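Local coordinates for protein ECXA (PDB 4L63) that probably cleaves peptide bonds as a zinc-dependent metallopeptidase of the metzincin type and carries a bound zinc ion, at residues Glu9-Gly14 with Gly183-Arg188; Gly104-Asp109 with Lys159-His164; Leu166-Asn171 with Glu232-Met237; Ala187-Leu192 with Phe250-Leu255; Leu192-Ser197 with Pro226-Ile231. All blocks are in the same frame, centred on the assembly; numbering follows the deposited sequence. Where two conformers were deposited one is given.

Contact 1: Glu9-Gly14 with Gly183-Arg188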
# COMPACT_ATOMS: atom_id res chain seq x y z
N GLU A 9 6.80 8.96 11.62
CA GLU A 9 8.21 9.30 11.37
C GLU A 9 8.64 9.08 9.92
O GLU A 9 9.77 9.43 9.55
CB GLU A 9 9.12 8.50 12.30
CG GLU A 9 8.92 8.83 13.77
CD GLU A 9 9.78 7.96 14.68
OE1 GLU A 9 10.87 7.53 14.25
OE2 GLU A 9 9.36 7.69 15.83
N LYS A 10 7.76 8.50 9.11
CA LYS A 10 8.03 8.29 7.68
C LYS A 10 7.23 9.26 6.82
O LYS A 10 7.28 9.18 5.59
CB LYS A 10 7.67 6.86 7.26
CG LYS A 10 8.28 5.77 8.08
CD LYS A 10 8.01 4.41 7.46
CE LYS A 10 6.53 3.98 7.51
NZ LYS A 10 6.41 2.55 6.99
N LYS A 11 6.46 10.13 7.47
CA LYS A 11 5.60 11.08 6.77
C LYS A 11 6.42 12.25 6.29
O LYS A 11 7.19 12.81 7.07
CB LYS A 11 4.47 11.57 7.70
CG LYS A 11 3.51 12.55 7.06
CD LYS A 11 2.54 13.09 8.11
CE LYS A 11 1.47 12.07 8.44
NZ LYS A 11 0.58 12.53 9.54
N VAL A 12 6.24 12.63 5.03
CA VAL A 12 7.04 13.68 4.42
C VAL A 12 6.12 14.78 3.94
O VAL A 12 5.12 14.51 3.27
CB VAL A 12 7.88 13.13 3.24
CG1 VAL A 12 8.64 14.27 2.52
CG2 VAL A 12 8.83 12.05 3.73
N ILE A 13 6.46 16.02 4.28
CA ILE A 13 5.62 17.16 3.99
C ILE A 13 6.34 18.11 3.04
O ILE A 13 7.48 18.49 3.30
CB ILE A 13 5.23 17.93 5.27
CG1 ILE A 13 4.59 16.98 6.29
CG2 ILE A 13 4.34 19.13 4.94
CD1 ILE A 13 3.34 16.28 5.79
N GLY A 14 5.68 18.48 1.95
CA GLY A 14 6.27 19.36 0.96
C GLY A 14 5.63 20.74 1.03
O GLY A 14 4.53 20.88 1.56
N GLY A 183 1.96 23.44 4.24
CA GLY A 183 2.54 22.11 4.11
C GLY A 183 1.51 21.10 3.66
O GLY A 183 0.38 21.09 4.16
N LEU A 184 1.88 20.26 2.70
CA LEU A 184 1.01 19.20 2.21
C LEU A 184 1.83 17.93 2.13
O LEU A 184 2.95 17.95 1.63
CB LEU A 184 0.44 19.54 0.83
CG LEU A 184 -0.59 20.67 0.75
CD1 LEU A 184 -1.17 20.73 -0.65
CD2 LEU A 184 -1.69 20.48 1.78
N GLU A 185 1.26 16.83 2.62
CA GLU A 185 1.95 15.55 2.62
C GLU A 185 2.21 15.10 1.18
O GLU A 185 1.33 15.18 0.34
CB GLU A 185 1.15 14.47 3.35
CG GLU A 185 1.94 13.18 3.52
CD GLU A 185 1.18 12.07 4.24
OE1 GLU A 185 0.04 12.31 4.71
OE2 GLU A 185 1.74 10.96 4.34
N VAL A 186 3.43 14.63 0.93
CA VAL A 186 3.76 14.11 -0.39
C VAL A 186 4.34 12.69 -0.27
O VAL A 186 4.82 12.29 0.79
CB VAL A 186 4.77 15.02 -1.12
CG1 VAL A 186 4.15 16.39 -1.41
CG2 VAL A 186 6.04 15.19 -0.29
N ALA A 187 4.27 11.95 -1.37
CA ALA A 187 5.03 10.71 -1.52
C ALA A 187 4.78 9.69 -0.41
O ALA A 187 5.69 8.95 -0.03
CB ALA A 187 6.53 11.03 -1.60
N ARG A 188 3.55 9.65 0.12
CA ARG A 188 3.26 8.74 1.22
C ARG A 188 3.58 7.29 0.88
O ARG A 188 3.24 6.79 -0.20
CB ARG A 188 1.80 8.84 1.63
CG ARG A 188 1.38 7.74 2.62
CD ARG A 188 -0.11 7.75 2.79
NE ARG A 188 -0.51 8.99 3.44
CZ ARG A 188 -1.73 9.22 3.92
NH1 ARG A 188 -2.00 10.37 4.52
NH2 ARG A 188 -2.67 8.29 3.82
O HOH W 1 4.41 11.04 3.39
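G183 rests against I13 and G14 where strand 181-186 runs antiparallel to strand 12-16, an outermost strand of a three-stranded antiparallel sheet. The CA of G183 approaches CG2 of I13 to 3.6 Å and turns a C-H toward the carbonyl of G14. One residue on, L184 and G14 form a hydrogen-bonded pair: L184 N donates to G14 O, while G14 N returns a bond of 2.8 Å to L184 O. E185 then faces I13 in a non-hydrogen-bonded pair, the two CA atoms 4.2 Å apart. Their side chains share a face of the sheet and cross at about a right angle, with CD1 of I13 lying 3.7 Å from CB of E185. The I13 side chain is also about 6 Å from that of the zinc ligand H170, near the metal site. With CG opposite the backbone N (chi1 -172°) and the rest of the chain extended, E185 carries its carboxylate past the aliphatic part of K11, OE2 standing 3.6 Å from K11 CG; K11 NZ is salt-bridged to E8. V186 donates its N-H to V12 O over 2.9 Å, and CG2 of V186 meets CG1 of V12 on the other face. Beyond this bond a water intervenes, accepting from V12 N and donating to both V186 O and E185 OE2. R188 forms a salt bridge with E185, gripping it side-on: NH1 meets OE1 of E185 at 2.8 Å on the syn side but 34° out of the carboxylate plane, and NE reaches OE2 from farther above it, 47° out.

Contact 2: Gly104-Asp109 with Lys159-His164. With ZN (zinc ion), chain G.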
# COMPACT_ATOMS: atom_id res chain seq x y z
N GLY A 104 20.59 25.19 13.17
CA GLY A 104 20.49 25.55 11.76
C GLY A 104 19.17 26.20 11.40
O GLY A 104 18.21 26.16 12.18
N SER A 105 19.12 26.79 10.21
CA SER A 105 17.94 27.53 9.76
C SER A 105 17.98 27.76 8.24
O SER A 105 19.03 28.06 7.68
CB SER A 105 17.85 28.87 10.50
OG SER A 105 16.72 29.61 10.10
N THR A 106 16.82 27.62 7.59
CA THR A 106 16.74 27.81 6.14
C THR A 106 15.52 28.63 5.74
O THR A 106 14.41 28.41 6.23
CB THR A 106 16.68 26.44 5.40
OG1 THR A 106 17.93 25.76 5.55
CG2 THR A 106 16.39 26.63 3.92
N ILE A 107 15.73 29.59 4.84
CA ILE A 107 14.62 30.32 4.23
C ILE A 107 14.35 29.82 2.81
O ILE A 107 15.17 30.00 1.92
CB ILE A 107 14.90 31.83 4.15
CG1 ILE A 107 15.11 32.42 5.55
CG2 ILE A 107 13.76 32.54 3.44
CD1 ILE A 107 15.24 33.94 5.54
N PHE A 108 13.20 29.18 2.62
CA PHE A 108 12.81 28.72 1.29
C PHE A 108 12.20 29.86 0.49
O PHE A 108 11.16 30.40 0.86
CB PHE A 108 11.82 27.55 1.37
CG PHE A 108 11.45 26.98 0.03
CD1 PHE A 108 12.32 26.14 -0.65
CD2 PHE A 108 10.22 27.27 -0.55
CE1 PHE A 108 11.98 25.60 -1.88
CE2 PHE A 108 9.87 26.74 -1.78
CZ PHE A 108 10.75 25.90 -2.45
N ASP A 109 12.87 30.22 -0.60
CA ASP A 109 12.46 31.35 -1.42
C ASP A 109 12.09 30.91 -2.83
O ASP A 109 12.96 30.48 -3.60
CB ASP A 109 13.57 32.40 -1.46
CG ASP A 109 13.25 33.56 -2.39
OD1 ASP A 109 12.05 33.87 -2.55
OD2 ASP A 109 14.19 34.15 -2.95
N LYS A 159 22.36 18.34 6.19
CA LYS A 159 21.47 17.49 5.40
C LYS A 159 20.00 17.84 5.62
O LYS A 159 19.22 17.90 4.66
CB LYS A 159 21.71 16.02 5.72
CG LYS A 159 23.07 15.51 5.29
CD LYS A 159 23.35 14.14 5.85
CE LYS A 159 24.83 13.82 5.75
NZ LYS A 159 25.07 12.37 5.91
N HIS A 160 19.63 18.06 6.87
CA HIS A 160 18.27 18.48 7.23
C HIS A 160 17.92 19.81 6.55
O HIS A 160 16.85 19.95 5.97
CB HIS A 160 18.15 18.59 8.75
CG HIS A 160 16.83 19.11 9.23
ND1 HIS A 160 15.75 18.30 9.50
CD2 HIS A 160 16.42 20.38 9.49
CE1 HIS A 160 14.73 19.04 9.91
NE2 HIS A 160 15.11 20.30 9.91
N GLU A 161 18.83 20.78 6.61
CA GLU A 161 18.58 22.08 5.99
C GLU A 161 18.50 21.98 4.46
O GLU A 161 17.72 22.70 3.83
CB GLU A 161 19.65 23.09 6.42
CG GLU A 161 19.63 23.45 7.91
CD GLU A 161 18.24 23.76 8.45
OE1 GLU A 161 17.52 24.57 7.83
OE2 GLU A 161 17.87 23.21 9.51
N ILE A 162 19.29 21.09 3.86
CA ILE A 162 19.18 20.78 2.43
C ILE A 162 17.76 20.32 2.07
O ILE A 162 17.22 20.68 1.02
CB ILE A 162 20.16 19.66 1.99
CG1 ILE A 162 21.61 19.96 2.38
CG2 ILE A 162 20.07 19.44 0.48
CD1 ILE A 162 22.23 21.09 1.65
N GLY A 163 17.17 19.51 2.94
CA GLY A 163 15.79 19.08 2.75
C GLY A 163 14.88 20.28 2.56
O GLY A 163 14.01 20.27 1.68
N HIS A 164 15.09 21.31 3.38
CA HIS A 164 14.30 22.54 3.31
C HIS A 164 14.57 23.30 2.01
O HIS A 164 13.65 23.83 1.39
CB HIS A 164 14.61 23.43 4.51
CG HIS A 164 14.02 22.94 5.80
ND1 HIS A 164 12.74 22.43 5.88
CD2 HIS A 164 14.52 22.89 7.06
CE1 HIS A 164 12.48 22.09 7.13
NE2 HIS A 164 13.55 22.35 7.86
ZN ZN G . 13.89 22.03 10.01
O HOH W 2 15.53 23.81 10.60
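T106 and E161 meet through one short bond, the hydroxyl OG1 of T106 donating to OE1 of E161 at 2.6 Å. OE1 accepts with its anti lone pair, turned away from the other carboxylate oxygen. The two side chains slide past each other in opposite directions; a bend at chi2 (-47°) curls the glutamate, and the twist of the carboxylate about chi3 (-49°) turns OE1 to the strand and OE2 to the zinc-bound water. OE2 receives a bond of 2.7 Å from this water, which lies 2.5 Å from the zinc ion. H160, E161 and H164 make up an HExxH motif on helix 146-165; in metzincins its glutamate acts as general base, and the bond to the water is consistent with that role. Strand 104-107, the antiparallel outermost strand of its sheet, runs almost along the helix, its axis 8.0 Å away. H160 and H164 each direct NE2 to the zinc ion, H160 with its ring opposite the backbone N (chi1 176°) and H164 with its ring beside it, and H170 completes the three-histidine site. Their other nitrogens are held too, ND1 of H160 by I198 O and ND1 of H164 by L168 O. The methyl CG2 of T106 packs 3.7 Å from CB of H164. Further along, the F108 ring brings CD1 to 3.4 Å from the carbonyl O of H164, and also meets the Y15 ring.

Contact 3: Leu166-Asn171 with Glu232-Met237. With ZN (zinc ion), chain G.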
# COMPACT_ATOMS: atom_id res chain seq x y z
N LEU A 166 15.26 21.99 -0.69
CA LEU A 166 14.62 21.19 -1.72
C LEU A 166 13.10 21.13 -1.61
O LEU A 166 12.46 20.34 -2.29
CB LEU A 166 15.19 19.76 -1.70
CG LEU A 166 16.69 19.65 -1.99
CD1 LEU A 166 17.19 18.23 -1.82
CD2 LEU A 166 17.00 20.19 -3.39
N GLY A 167 12.52 21.95 -0.74
CA GLY A 167 11.08 22.10 -0.70
C GLY A 167 10.35 21.25 0.32
O GLY A 167 9.11 21.18 0.33
N LEU A 168 11.10 20.59 1.20
CA LEU A 168 10.47 19.79 2.25
C LEU A 168 10.30 20.60 3.53
O LEU A 168 11.06 21.53 3.81
CB LEU A 168 11.28 18.53 2.54
CG LEU A 168 11.44 17.59 1.34
CD1 LEU A 168 12.13 16.30 1.75
CD2 LEU A 168 10.08 17.30 0.69
N LEU A 169 9.29 20.23 4.30
CA LEU A 169 9.06 20.83 5.61
C LEU A 169 9.27 19.73 6.66
O LEU A 169 9.94 18.74 6.37
CB LEU A 169 7.66 21.44 5.69
CG LEU A 169 7.43 22.57 4.67
CD1 LEU A 169 5.96 22.92 4.55
CD2 LEU A 169 8.24 23.82 5.03
N HIS A 170 8.72 19.90 7.85
CA HIS A 170 8.86 18.87 8.88
C HIS A 170 7.75 17.85 8.83
O HIS A 170 6.65 18.15 8.37
CB HIS A 170 8.89 19.50 10.27
CG HIS A 170 10.05 20.40 10.50
ND1 HIS A 170 9.94 21.61 11.14
CD2 HIS A 170 11.36 20.28 10.16
CE1 HIS A 170 11.12 22.20 11.18
NE2 HIS A 170 12.00 21.41 10.60
N ASN A 171 8.03 16.65 9.34
CA ASN A 171 7.08 15.53 9.29
C ASN A 171 5.70 15.86 9.83
O ASN A 171 4.69 15.34 9.33
CB ASN A 171 7.65 14.32 10.04
CG ASN A 171 7.63 14.49 11.56
OD1 ASN A 171 8.22 15.43 12.10
ND2 ASN A 171 6.99 13.54 12.26
N GLU A 232 11.80 10.26 -2.28
CA GLU A 232 10.59 10.33 -3.10
C GLU A 232 9.88 11.68 -2.95
O GLU A 232 9.26 12.17 -3.91
CB GLU A 232 9.64 9.19 -2.74
CG GLU A 232 10.15 7.82 -3.17
CD GLU A 232 10.54 7.79 -4.64
OE1 GLU A 232 9.71 8.18 -5.49
OE2 GLU A 232 11.68 7.38 -4.93
N GLY A 233 9.97 12.27 -1.76
CA GLY A 233 9.39 13.58 -1.51
C GLY A 233 10.01 14.63 -2.42
O GLY A 233 9.30 15.44 -3.01
N VAL A 234 11.33 14.61 -2.53
CA VAL A 234 12.03 15.57 -3.39
C VAL A 234 11.73 15.32 -4.87
O VAL A 234 11.60 16.26 -5.65
CB VAL A 234 13.55 15.56 -3.12
CG1 VAL A 234 14.28 16.49 -4.09
CG2 VAL A 234 13.83 15.99 -1.69
N ARG A 235 11.59 14.05 -5.26
CA ARG A 235 11.15 13.73 -6.63
C ARG A 235 9.82 14.39 -6.97
O ARG A 235 9.62 14.85 -8.09
CB ARG A 235 11.01 12.22 -6.83
CG ARG A 235 12.31 11.50 -7.01
CD ARG A 235 12.11 10.11 -7.60
NE ARG A 235 13.42 9.51 -7.84
CZ ARG A 235 14.19 9.82 -8.88
NH1 ARG A 235 13.76 10.70 -9.78
NH2 ARG A 235 15.37 9.24 -9.03
N VAL A 236 8.91 14.42 -6.00
CA VAL A 236 7.66 15.15 -6.16
C VAL A 236 7.91 16.65 -6.31
O VAL A 236 7.35 17.29 -7.20
CB VAL A 236 6.71 14.89 -4.98
CG1 VAL A 236 5.51 15.81 -5.05
CG2 VAL A 236 6.26 13.42 -4.99
N MET A 237 8.77 17.20 -5.45
CA MET A 237 9.07 18.63 -5.45
C MET A 237 9.80 19.04 -6.73
O MET A 237 9.77 20.20 -7.11
CB MET A 237 9.91 19.04 -4.24
CG MET A 237 9.24 18.77 -2.88
SD MET A 237 7.53 19.34 -2.76
CE MET A 237 7.73 21.12 -2.87
ZN ZN G . 13.89 22.03 10.01
O HOH W 2 15.53 23.81 10.60
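V234 packs its methyl CG2 between two leucines, 3.8 Å from CD1 of L168 and a little farther from CB of L166. L168 crosses the valine at about a right angle, and its second methyl, CD2, reaches over to M237, 4.0 Å from CG. The same CD2 settles against the backbone of G233, which has no side chain to hold it off. M237 is bent at chi2 and chi3, which folds its thioether back until CE lies 3.5 Å from the carbonyl O of G167. This close side is where helix 146-165 ends in a Schellman motif: G167, with its positive phi of 96°, is the C-prime residue, L168 N bonds to G163 O, and G167 N to H164 O. The turn ends the helix within the HExxHxxGxxH zinc-binding sequence. One cost is visible in the apolar setting, for the carbonyl O of L166 is buried against CB of M237 at 3.5 Å and has no hydrogen-bonding partner in the model. Away from this core the two segments diverge. R235, partly exposed, lies well off the loop, and E232 leans instead on A187 and S251. H170 lies farther along the loop, well away from helix 228-239, its NE2 bound to the zinc ion at 2.1 Å and its ND1 bonded to E173.

Contact 4: Ala187-Leu192 with Phe250-Leu255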
# COMPACT_ATOMS: atom_id res chain seq x y z
N ALA A 187 4.27 11.95 -1.37
CA ALA A 187 5.03 10.71 -1.52
C ALA A 187 4.78 9.69 -0.41
O ALA A 187 5.69 8.95 -0.03
CB ALA A 187 6.53 11.03 -1.60
N ARG A 188 3.55 9.65 0.12
CA ARG A 188 3.26 8.74 1.22
C ARG A 188 3.58 7.29 0.88
O ARG A 188 3.24 6.79 -0.20
CB ARG A 188 1.80 8.84 1.63
CG ARG A 188 1.38 7.74 2.62
CD ARG A 188 -0.11 7.75 2.79
NE ARG A 188 -0.51 8.99 3.44
CZ ARG A 188 -1.73 9.22 3.92
NH1 ARG A 188 -2.00 10.37 4.52
NH2 ARG A 188 -2.67 8.29 3.82
N CYS A 189 4.24 6.62 1.81
CA CYS A 189 4.44 5.18 1.68
C CYS A 189 4.55 4.57 3.05
O CYS A 189 5.57 4.70 3.73
CB CYS A 189 5.68 4.88 0.85
SG CYS A 189 5.92 3.08 0.66
N ARG A 190 3.47 3.93 3.48
CA ARG A 190 3.45 3.25 4.77
C ARG A 190 3.79 1.77 4.66
O ARG A 190 4.14 1.14 5.65
CB ARG A 190 2.08 3.40 5.42
CG ARG A 190 1.79 4.83 5.87
CD ARG A 190 0.32 4.97 6.21
NE ARG A 190 -0.50 4.79 5.02
CZ ARG A 190 -1.80 5.06 4.97
NH1 ARG A 190 -2.42 5.51 6.05
NH2 ARG A 190 -2.47 4.87 3.85
N LEU A 191 3.68 1.23 3.45
CA LEU A 191 3.90 -0.23 3.27
C LEU A 191 5.35 -0.68 3.26
O LEU A 191 5.64 -1.85 3.48
CB LEU A 191 3.22 -0.69 1.98
CG LEU A 191 1.69 -0.74 2.04
CD1 LEU A 191 1.09 -0.94 0.64
CD2 LEU A 191 1.24 -1.87 2.96
N LEU A 192 6.28 0.24 3.01
CA LEU A 192 7.70 -0.16 2.94
C LEU A 192 8.46 0.31 4.18
O LEU A 192 8.50 1.51 4.46
CB LEU A 192 8.36 0.39 1.67
CG LEU A 192 7.84 -0.19 0.35
CD1 LEU A 192 8.42 0.55 -0.87
CD2 LEU A 192 8.12 -1.67 0.24
N PHE A 250 1.14 9.91 -3.23
CA PHE A 250 1.53 8.53 -2.90
C PHE A 250 2.77 8.11 -3.67
O PHE A 250 2.90 8.44 -4.84
CB PHE A 250 0.41 7.55 -3.21
CG PHE A 250 -0.91 7.91 -2.60
CD1 PHE A 250 -1.12 7.75 -1.25
CD2 PHE A 250 -1.94 8.38 -3.38
CE1 PHE A 250 -2.33 8.07 -0.68
CE2 PHE A 250 -3.16 8.72 -2.82
CZ PHE A 250 -3.35 8.57 -1.48
N SER A 251 3.67 7.36 -3.03
CA SER A 251 4.87 6.90 -3.73
C SER A 251 5.00 5.37 -3.76
O SER A 251 5.98 4.85 -4.29
CB SER A 251 6.14 7.50 -3.10
OG SER A 251 6.37 6.97 -1.80
N CYS A 252 4.03 4.65 -3.21
CA CYS A 252 4.06 3.18 -3.35
C CYS A 252 2.66 2.56 -3.30
O CYS A 252 2.50 1.43 -2.85
CB CYS A 252 4.97 2.55 -2.28
SG CYS A 252 4.35 2.48 -0.55
N LEU A 253 1.66 3.29 -3.81
CA LEU A 253 0.28 2.81 -3.70
C LEU A 253 0.04 1.61 -4.62
O LEU A 253 -0.87 0.81 -4.38
CB LEU A 253 -0.72 3.92 -4.03
CG LEU A 253 -2.17 3.57 -3.65
CD1 LEU A 253 -2.24 3.19 -2.18
CD2 LEU A 253 -3.10 4.76 -3.95
N GLY A 254 0.88 1.47 -5.64
CA GLY A 254 0.83 0.30 -6.51
C GLY A 254 0.87 -1.00 -5.72
O GLY A 254 0.31 -2.02 -6.14
N LEU A 255 1.54 -0.97 -4.57
CA LEU A 255 1.70 -2.17 -3.74
C LEU A 255 0.36 -2.70 -3.22
O LEU A 255 0.24 -3.87 -2.89
CB LEU A 255 2.63 -1.89 -2.56
CG LEU A 255 4.12 -1.78 -2.88
CD1 LEU A 255 4.89 -1.32 -1.65
CD2 LEU A 255 4.62 -3.14 -3.33
O HOH W 3 1.52 4.95 -1.08
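A single backbone bridge joins R188 to F250, their CA atoms 4.5 Å apart, with S251 N donating a nearly straight bond of 2.9 Å to R188 O. That carbonyl also accepts from a water. The hydroxyl of S251 adds a second tie, OG donating to A187 O over 2.7 Å from well above the carbonyl plane, 60° out of it; the same OG accepts a hydrogen bond from NH1 of R228. Next comes the covalent link, SG of C189 to SG of C252 at 2.1 Å, with a C-S-S-C torsion of 92°. The two halves of this disulfide are built differently: SG of C189 lies opposite its backbone N, while that of C252 is turned in between N and the carbonyl carbon (chi1 74°). On one flank, CD of R188 lies at the edge of the F250 ring, 4.1 Å from CE1, its guanidinium held by E185 and nearly perpendicular to that ring. On the other flank the contact is apolar, CD1 of L191 resting on CB of L255 at 3.7 Å and L192 crossing L255 at about a right angle. L255 also packs on an aromatic side chain of another protein chain, and F250 on an apolar one of a different chain. A disulfide pinning the chain's C-terminal part to a peripheral loop after strand 181-186 is consistent with an AB5-like toxin, as in cholera toxin, where a disulfide ties the enzymatic part of the A subunit to the tail that enters the B subunits.

Contact 5: Leu192-Ser197 with Pro226-Ile231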
# COMPACT_ATOMS: atom_id res chain seq x y z
N LEU A 192 6.28 0.24 3.01
CA LEU A 192 7.70 -0.16 2.94
C LEU A 192 8.46 0.31 4.18
O LEU A 192 8.50 1.51 4.46
CB LEU A 192 8.36 0.39 1.67
CG LEU A 192 7.84 -0.19 0.35
CD1 LEU A 192 8.42 0.55 -0.87
CD2 LEU A 192 8.12 -1.67 0.24
N ASN A 193 9.04 -0.62 4.94
CA ASN A 193 9.80 -0.22 6.12
C ASN A 193 11.06 0.52 5.70
O ASN A 193 11.59 0.30 4.60
CB ASN A 193 10.15 -1.42 7.01
CG ASN A 193 10.69 -1.00 8.38
OD1 ASN A 193 10.26 0.01 8.95
ND2 ASN A 193 11.64 -1.77 8.90
N GLN A 194 11.53 1.42 6.56
CA GLN A 194 12.60 2.35 6.24
C GLN A 194 13.00 3.12 7.50
O GLN A 194 12.29 3.08 8.52
CB GLN A 194 12.18 3.33 5.14
CG GLN A 194 10.83 4.00 5.41
CD GLN A 194 10.37 4.88 4.26
OE1 GLN A 194 10.85 6.01 4.08
NE2 GLN A 194 9.45 4.36 3.45
N ALA A 195 14.10 3.84 7.43
CA ALA A 195 14.56 4.66 8.55
C ALA A 195 13.64 5.86 8.76
O ALA A 195 12.93 6.27 7.84
CB ALA A 195 15.99 5.13 8.30
N PRO A 196 13.64 6.44 9.98
CA PRO A 196 12.92 7.70 10.15
C PRO A 196 13.41 8.80 9.20
O PRO A 196 14.59 8.81 8.81
CB PRO A 196 13.20 8.08 11.62
CG PRO A 196 14.39 7.26 12.02
CD PRO A 196 14.27 5.98 11.23
N SER A 197 12.51 9.70 8.83
CA SER A 197 12.88 10.83 7.98
C SER A 197 13.91 11.71 8.68
O SER A 197 13.89 11.86 9.90
CB SER A 197 11.64 11.66 7.63
OG SER A 197 11.97 12.82 6.89
N PRO A 226 18.93 11.07 4.05
CA PRO A 226 17.53 11.10 3.62
C PRO A 226 16.96 9.69 3.60
O PRO A 226 17.64 8.78 3.13
CB PRO A 226 17.59 11.68 2.20
CG PRO A 226 18.96 12.27 2.07
CD PRO A 226 19.85 11.49 2.97
N SER A 227 15.74 9.50 4.09
CA SER A 227 15.10 8.19 4.02
C SER A 227 14.58 7.93 2.61
O SER A 227 14.62 8.81 1.76
CB SER A 227 13.95 8.10 5.01
OG SER A 227 12.90 8.96 4.60
N ARG A 228 14.08 6.71 2.37
CA ARG A 228 13.44 6.41 1.09
C ARG A 228 12.34 7.42 0.79
O ARG A 228 12.27 7.96 -0.31
CB ARG A 228 12.85 5.00 1.07
CG ARG A 228 12.21 4.65 -0.27
CD ARG A 228 10.88 3.95 -0.11
NE ARG A 228 10.22 3.68 -1.39
CZ ARG A 228 9.15 4.34 -1.83
NH1 ARG A 228 8.61 5.31 -1.08
NH2 ARG A 228 8.62 4.03 -3.00
N ASN A 229 11.48 7.68 1.77
CA ASN A 229 10.37 8.61 1.53
C ASN A 229 10.86 10.05 1.35
O ASN A 229 10.26 10.81 0.58
CB ASN A 229 9.33 8.52 2.65
CG ASN A 229 8.52 7.24 2.58
OD1 ASN A 229 8.74 6.41 1.70
ND2 ASN A 229 7.56 7.08 3.48
N ASP A 230 11.92 10.43 2.06
CA ASP A 230 12.52 11.76 1.87
C ASP A 230 12.92 11.96 0.41
O ASP A 230 12.68 13.01 -0.18
CB ASP A 230 13.75 11.94 2.76
CG ASP A 230 13.41 12.13 4.23
OD1 ASP A 230 12.26 12.54 4.54
OD2 ASP A 230 14.29 11.87 5.07
N ILE A 231 13.55 10.93 -0.16
CA ILE A 231 14.01 10.98 -1.54
C ILE A 231 12.83 11.08 -2.51
O ILE A 231 12.83 11.88 -3.43
CB ILE A 231 14.86 9.74 -1.89
CG1 ILE A 231 16.14 9.71 -1.06
CG2 ILE A 231 15.18 9.69 -3.37
CD1 ILE A 231 17.06 10.91 -1.27
O HOH W 4 11.10 7.82 6.25
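N229 OD1 is gripped from opposite faces of its amide plane by Q194 and R228. NE2 of Q194 comes in at 2.8 Å from above that plane, 61° out of it, while NH1 of R228 lies nearer the plane at 3.0 Å from the same OD1. In exchange OE1 of Q194 accepts the backbone N-H of N229 at 2.9 Å. The two amides stand 73° apart. NE2 of Q194 has a further acceptor in L192 O, and OE1 of Q194 a further donor in a water that also links A195 O and S227 OG. CD1 of L192 lies over one face of the R228 guanidinium, 3.6 Å from NE, and NH1 of R228 has a second acceptor in S251. S227 is the N-cap of helix 228-239 and forms a capping box with D230: D230 N donates to S227 OG, and S227 N to D230 OD2. S197 OG donates to D230 OD1, at a doubtfully short separation. Q194 OE1 thus takes up a first-turn N-H that no helical carbonyl precedes. D230, in that turn, also accepts from I198 N through OD2, so its buried charge is probably stabilised by these donors and by the helix N-terminus.

In the fold
Buried, apolar contact 3 and polar, buried contact 5 both use helix 228-239, the first along its body and the second at its capped start. Contact 1 adjoins both, I13 O bonding to L169 N and E9 O to S197 N, and its strand pairing is backbone chemistry in the fold's interior. Contacts 2 and 3 share the zinc ion, two ligands coming from the helix of one and the third from the loop of the other. Contact 4 lies farthest out, its centre about 21 Å from the centre of the chain, and is held by a disulfide and two hydrogen bonds. Like contact 2 it is partly buried, but it also meets other chains of the assembly; it shares L192 with contact 5.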